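Local coordinates for protein ureidoglycolate hydrolase (PDB 4PXE) that hydrolyses (S)-ureidoglycolate to glyoxylate, ammonium and carbon dioxide as a manganese-dependent homodimer in plant purine breakdown, at residues S274-L288 against K299-R313. Sequence-based numbering, arbitrary orientation.
Sequences SESIDTVGTVGILEL and KSHLEIDTRDIDEAR. With GLV (glyoxylic acid), chain E.
Ile285 lies alongside Glu303 and His301, all three on one face of the antiparallel hairpin formed by strands 280-289 and 295-308. Its CD1 rests 3.6 Å from Glu303 OE1, while its CG2 meets His301 CD2 at the ring edge, near the ring plane. His301 NE2 gives Glu303 OE2 a nearly straight bond of 2.7 Å to the anti lone pair, and His301 ND1 bonds Glu237 on strand 222-239; two carboxylates thus fix the ring's rotation. At the other end Arg313, its chain bent at chi3 (51°), takes Asp308 side-on, with NE 2.8 Å from OD2 and NH2 2.9 Å from OD1. Ser276 OG sits 3.2 Å above one face of this guanidinium, with Asp310 CB over the opposite face. Thr279 OG1 donates to Asp308 OD2 (2.7 Å) from the side of the carboxylate plane opposite Arg313 NE. Between these ends Asp305 takes Arg307 NE and NH2 side-on; NH2 also bonds glyoxylate O3 (2.7 Å), and NH1 bonds O2 (2.8 Å). Asn294 of the second subunit also bonds the ligand, completing the pocket across the dimer interface. Asp305 thus acts from the second shell, fixing the guanidinium that grips the glyoxylate carboxylate.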
loop_
_atom_site.group_PDB
_atom_site.type_symbol
_atom_site.label_atom_id
_atom_site.label_comp_id
_atom_site.label_asym_id
_atom_site.label_seq_id
_atom_site.Cartn_x
_atom_site.Cartn_y
_atom_site.Cartn_z
ATOM N N SER A 274 -8.016 21.339 20.147
ATOM C CA SER A 274 -8.372 20.989 21.523
ATOM C C SER A 274 -7.719 21.952 22.512
ATOM O O SER A 274 -8.183 22.094 23.647
ATOM C CB SER A 274 -7.925 19.568 21.866
ATOM O OG SER A 274 -6.571 19.586 22.293
ATOM N N GLU A 275 -6.633 22.583 22.071
ATOM C CA GLU A 275 -5.833 23.495 22.893
ATOM C C GLU A 275 -5.148 22.808 24.077
ATOM O O GLU A 275 -4.657 23.478 24.986
ATOM C CB GLU A 275 -6.660 24.699 23.361
ATOM C CG GLU A 275 -7.146 25.588 22.222
ATOM C CD GLU A 275 -8.155 26.623 22.681
ATOM O OE1 GLU A 275 -8.474 26.653 23.890
ATOM O OE2 GLU A 275 -8.633 27.403 21.829
ATOM N N SER A 276 -5.115 21.477 24.060
ATOM C CA SER A 276 -4.374 20.715 25.059
ATOM C C SER A 276 -3.244 19.929 24.413
ATOM O O SER A 276 -3.452 19.237 23.419
ATOM C CB SER A 276 -5.281 19.735 25.791
ATOM O OG SER A 276 -4.515 18.916 26.663
ATOM N N ILE A 277 -2.059 20.012 25.005
ATOM C CA ILE A 277 -0.908 19.260 24.523
ATOM C C ILE A 277 -1.089 17.748 24.722
ATOM O O ILE A 277 -0.340 16.951 24.156
ATOM C CB ILE A 277 0.388 19.721 25.234
ATOM C CG1 ILE A 277 1.607 19.491 24.338
ATOM C CG2 ILE A 277 0.524 19.067 26.617
ATOM C CD1 ILE A 277 2.034 20.736 23.629
ATOM N N ASP A 278 -2.065 17.344 25.529
ATOM C CA ASP A 278 -2.287 15.925 25.784
ATOM C C ASP A 278 -3.090 15.222 24.689
ATOM O O ASP A 278 -3.246 14.001 24.714
ATOM C CB ASP A 278 -2.960 15.718 27.142
ATOM C CG ASP A 278 -2.063 16.112 28.287
ATOM O OD1 ASP A 278 -0.873 15.728 28.262
ATOM O OD2 ASP A 278 -2.538 16.825 29.193
ATOM N N THR A 279 -3.610 15.987 23.739
ATOM C CA THR A 279 -4.408 15.404 22.661
ATOM C C THR A 279 -3.508 14.997 21.501
ATOM O O THR A 279 -2.639 15.763 21.095
ATOM C CB THR A 279 -5.450 16.412 22.139
ATOM O OG1 THR A 279 -6.013 17.139 23.242
ATOM C CG2 THR A 279 -6.576 15.699 21.374
ATOM N N VAL A 280 -3.696 13.781 21.000
ATOM C CA VAL A 280 -2.956 13.344 19.816
ATOM C C VAL A 280 -3.884 12.729 18.770
ATOM O O VAL A 280 -4.947 12.194 19.097
ATOM C CB VAL A 280 -1.831 12.323 20.165
ATOM C CG1 VAL A 280 -0.748 12.980 21.022
ATOM C CG2 VAL A 280 -2.398 11.111 20.861
ATOM N N GLY A 281 -3.471 12.802 17.508
ATOM C CA GLY A 281 -4.191 12.123 16.447
ATOM C C GLY A 281 -3.253 11.894 15.283
ATOM O O GLY A 281 -2.371 12.704 15.029
ATOM N N THR A 282 -3.438 10.774 14.594
ATOM C CA THR A 282 -2.483 10.336 13.580
ATOM C C THR A 282 -3.215 9.585 12.481
ATOM O O THR A 282 -4.150 8.825 12.745
ATOM C CB THR A 282 -1.452 9.363 14.208
ATOM O OG1 THR A 282 -0.948 9.909 15.436
ATOM C CG2 THR A 282 -0.285 9.085 13.273
ATOM N N VAL A 283 -2.774 9.784 11.246
ATOM C CA VAL A 283 -3.137 8.888 10.160
ATOM C C VAL A 283 -1.906 8.054 9.808
ATOM O O VAL A 283 -1.016 8.510 9.097
ATOM C CB VAL A 283 -3.632 9.674 8.937
ATOM C CG1 VAL A 283 -3.963 8.721 7.786
ATOM C CG2 VAL A 283 -4.850 10.533 9.317
ATOM N N GLY A 284 -1.855 6.832 10.336
ATOM C CA GLY A 284 -0.719 5.956 10.106
ATOM C C GLY A 284 -0.881 5.086 8.874
ATOM O O GLY A 284 0.097 4.562 8.352
ATOM N N ILE A 285 -2.123 4.929 8.423
ATOM C CA ILE A 285 -2.420 4.146 7.230
ATOM C C ILE A 285 -3.252 4.982 6.261
ATOM O O ILE A 285 -4.266 5.572 6.646
ATOM C CB ILE A 285 -3.164 2.843 7.587
ATOM C CG1 ILE A 285 -2.211 1.866 8.279
ATOM C CG2 ILE A 285 -3.803 2.213 6.337
ATOM C CD1 ILE A 285 -2.899 0.641 8.861
ATOM N N LEU A 286 -2.794 5.051 5.013
ATOM C CA LEU A 286 -3.529 5.738 3.954
ATOM C C LEU A 286 -3.210 4.957 2.691
ATOM O O LEU A 286 -2.075 5.009 2.206
ATOM C CB LEU A 286 -3.087 7.206 3.835
ATOM C CG LEU A 286 -4.008 8.169 3.067
ATOM C CD1 LEU A 286 -3.553 9.621 3.206
ATOM C CD2 LEU A 286 -4.103 7.804 1.584
ATOM N N GLU A 287 -4.204 4.235 2.175
ATOM C CA GLU A 287 -3.996 3.374 1.016
ATOM C C GLU A 287 -4.886 3.794 -0.131
ATOM O O GLU A 287 -6.067 4.102 0.066
ATOM C CB GLU A 287 -4.267 1.918 1.379
ATOM C CG GLU A 287 -3.340 1.394 2.473
ATOM C CD GLU A 287 -3.682 -0.012 2.920
ATOM O OE1 GLU A 287 -4.839 -0.438 2.724
ATOM O OE2 GLU A 287 -2.786 -0.687 3.477
ATOM N N LEU A 288 -4.305 3.810 -1.327
ATOM C CA LEU A 288 -5.047 4.140 -2.543
ATOM C C LEU A 288 -5.282 2.907 -3.405
ATOM O O LEU A 288 -4.424 2.030 -3.520
ATOM C CB LEU A 288 -4.304 5.192 -3.358
ATOM C CG LEU A 288 -3.891 6.489 -2.659
ATOM C CD1 LEU A 288 -3.133 7.415 -3.609
ATOM C CD2 LEU A 288 -5.124 7.180 -2.051
ATOM N N LYS A 299 -10.761 4.455 -4.809
ATOM C CA LYS A 299 -11.013 4.158 -3.407
ATOM C C LYS A 299 -9.818 4.598 -2.586
ATOM O O LYS A 299 -8.675 4.427 -2.998
ATOM C CB LYS A 299 -11.259 2.669 -3.193
ATOM C CG LYS A 299 -12.539 2.130 -3.791
ATOM C CD LYS A 299 -12.941 0.827 -3.119
ATOM C CE LYS A 299 -11.790 -0.170 -3.088
ATOM N NZ LYS A 299 -12.195 -1.451 -2.435
ATOM N N SER A 300 -10.083 5.187 -1.428
ATOM C CA SER A 300 -9.022 5.447 -0.471
ATOM C C SER A 300 -9.453 4.921 0.885
ATOM O O SER A 300 -10.640 4.866 1.193
ATOM C CB SER A 300 -8.689 6.934 -0.404
ATOM O OG SER A 300 -9.809 7.699 0.015
ATOM N N HIS A 301 -8.471 4.528 1.685
ATOM C CA HIS A 301 -8.697 3.847 2.950
ATOM C C HIS A 301 -7.754 4.473 3.961
ATOM O O HIS A 301 -6.534 4.438 3.770
ATOM C CB HIS A 301 -8.380 2.352 2.767
ATOM C CG HIS A 301 -8.391 1.555 4.036
ATOM N ND1 HIS A 301 -9.494 0.844 4.464
ATOM C CD2 HIS A 301 -7.421 1.333 4.955
ATOM C CE1 HIS A 301 -9.207 0.235 5.604
ATOM N NE2 HIS A 301 -7.956 0.514 5.922
ATOM N N LEU A 302 -8.319 5.062 5.015
ATOM C CA LEU A 302 -7.525 5.659 6.094
ATOM C C LEU A 302 -7.799 4.940 7.390
ATOM O O LEU A 302 -8.932 4.540 7.660
ATOM C CB LEU A 302 -7.904 7.118 6.338
ATOM C CG LEU A 302 -7.836 8.122 5.207
ATOM C CD1 LEU A 302 -9.167 8.106 4.473
ATOM C CD2 LEU A 302 -7.505 9.514 5.740
ATOM N N GLU A 303 -6.766 4.801 8.212
ATOM C CA GLU A 303 -6.961 4.346 9.580
ATOM C C GLU A 303 -6.358 5.396 10.494
ATOM O O GLU A 303 -5.195 5.791 10.337
ATOM C CB GLU A 303 -6.362 2.954 9.798
ATOM C CG GLU A 303 -6.909 1.967 8.792
ATOM C CD GLU A 303 -6.557 0.526 9.086
ATOM O OE1 GLU A 303 -6.226 0.196 10.246
ATOM O OE2 GLU A 303 -6.622 -0.287 8.143
ATOM N N ILE A 304 -7.179 5.854 11.434
ATOM C CA ILE A 304 -6.904 7.034 12.233
ATOM C C ILE A 304 -6.868 6.657 13.703
ATOM O O ILE A 304 -7.759 5.965 14.186
ATOM C CB ILE A 304 -8.011 8.083 12.021
ATOM C CG1 ILE A 304 -8.117 8.448 10.531
ATOM C CG2 ILE A 304 -7.750 9.327 12.860
ATOM C CD1 ILE A 304 -9.345 9.304 10.172
ATOM N N ASP A 305 -5.826 7.108 14.402
ATOM C CA ASP A 305 -5.644 6.849 15.828
ATOM C C ASP A 305 -5.818 8.195 16.519
ATOM O O ASP A 305 -5.235 9.182 16.098
ATOM C CB ASP A 305 -4.227 6.293 16.044
ATOM C CG ASP A 305 -3.890 6.069 17.503
ATOM O OD1 ASP A 305 -3.688 7.059 18.236
ATOM O OD2 ASP A 305 -3.791 4.899 17.900
ATOM N N THR A 306 -6.630 8.257 17.571
ATOM C CA THR A 306 -6.721 9.507 18.330
ATOM C C THR A 306 -6.956 9.227 19.807
ATOM O O THR A 306 -7.666 8.285 20.164
ATOM C CB THR A 306 -7.764 10.502 17.737
ATOM O OG1 THR A 306 -7.631 11.789 18.361
ATOM C CG2 THR A 306 -9.187 9.988 17.874
ATOM N N ARG A 307 -6.301 10.014 20.657
ATOM C CA ARG A 307 -6.334 9.764 22.106
ATOM C C ARG A 307 -6.237 11.054 22.894
ATOM O O ARG A 307 -5.783 12.077 22.390
ATOM C CB ARG A 307 -5.170 8.852 22.557
ATOM C CG ARG A 307 -4.735 7.816 21.519
ATOM C CD ARG A 307 -3.567 6.993 22.002
ATOM N NE ARG A 307 -3.036 6.218 20.882
ATOM C CZ ARG A 307 -2.169 5.218 21.009
ATOM N NH1 ARG A 307 -1.708 4.879 22.213
ATOM N NH2 ARG A 307 -1.734 4.566 19.938
ATOM N N ASP A 308 -6.658 10.977 24.161
ATOM C CA ASP A 308 -6.458 12.065 25.119
ATOM C C ASP A 308 -6.610 11.453 26.508
ATOM O O ASP A 308 -7.312 10.461 26.675
ATOM C CB ASP A 308 -7.506 13.172 24.905
ATOM C CG ASP A 308 -7.100 14.521 25.511
ATOM O OD1 ASP A 308 -6.497 14.561 26.616
ATOM O OD2 ASP A 308 -7.403 15.562 24.883
ATOM N N ILE A 309 -5.969 12.050 27.503
ATOM C CA ILE A 309 -6.198 11.633 28.882
ATOM C C ILE A 309 -7.624 12.021 29.282
ATOM O O ILE A 309 -8.261 11.330 30.079
ATOM C CB ILE A 309 -5.139 12.218 29.850
ATOM C CG1 ILE A 309 -5.326 11.651 31.267
ATOM C CG2 ILE A 309 -5.189 13.739 29.862
ATOM C CD1 ILE A 309 -5.303 10.127 31.351
ATOM N N ASP A 310 -8.127 13.099 28.679
ATOM C CA ASP A 310 -9.500 13.554 28.894
ATOM C C ASP A 310 -10.448 12.961 27.846
ATOM O O ASP A 310 -10.345 13.272 26.650
ATOM C CB ASP A 310 -9.565 15.078 28.852
ATOM C CG ASP A 310 -10.900 15.610 29.323
ATOM O OD1 ASP A 310 -11.831 15.683 28.503
ATOM O OD2 ASP A 310 -11.022 15.933 30.524
ATOM N N GLU A 311 -11.361 12.112 28.298
ATOM C CA GLU A 311 -12.264 11.378 27.411
ATOM C C GLU A 311 -13.167 12.302 26.589
ATOM O O GLU A 311 -13.317 12.130 25.374
ATOM C CB GLU A 311 -13.104 10.389 28.223
ATOM C CG GLU A 311 -13.904 9.387 27.399
ATOM C CD GLU A 311 -14.615 8.354 28.269
ATOM O OE1 GLU A 311 -14.547 8.471 29.512
ATOM O OE2 GLU A 311 -15.237 7.425 27.714
ATOM N N ALA A 312 -13.747 13.303 27.239
ATOM C CA ALA A 312 -14.621 14.245 26.543
ATOM C C ALA A 312 -13.902 15.014 25.426
ATOM O O ALA A 312 -14.455 15.212 24.335
ATOM C CB ALA A 312 -15.261 15.218 27.547
ATOM N N ARG A 313 -12.677 15.451 25.694
ATOM C CA ARG A 313 -11.880 16.168 24.705
ATOM C C ARG A 313 -11.582 15.256 23.507
ATOM O O ARG A 313 -11.675 15.678 22.345
ATOM C CB ARG A 313 -10.579 16.640 25.344
ATOM C CG ARG A 313 -9.988 17.900 24.756
ATOM C CD ARG A 313 -9.136 18.621 25.788
ATOM N NE ARG A 313 -8.169 17.724 26.418
ATOM C CZ ARG A 313 -7.585 17.949 27.592
ATOM N NH1 ARG A 313 -7.862 19.052 28.278
ATOM N NH2 ARG A 313 -6.720 17.071 28.083
HETATM C C1 GLV E . -0.009 0.290 21.554
HETATM O O1 GLV E . 0.038 -0.139 22.871
HETATM C C2 GLV E . -0.258 1.749 21.397
HETATM O O2 GLV E . -0.394 2.467 22.440
HETATM O O3 GLV E . -0.325 2.252 20.237
HETATM O O HOH W 1 -4.836 17.436 30.177
HETATM O O HOH W 2 -2.530 9.556 17.630
HETATM O O HOH W 3 -3.455 6.187 12.249
#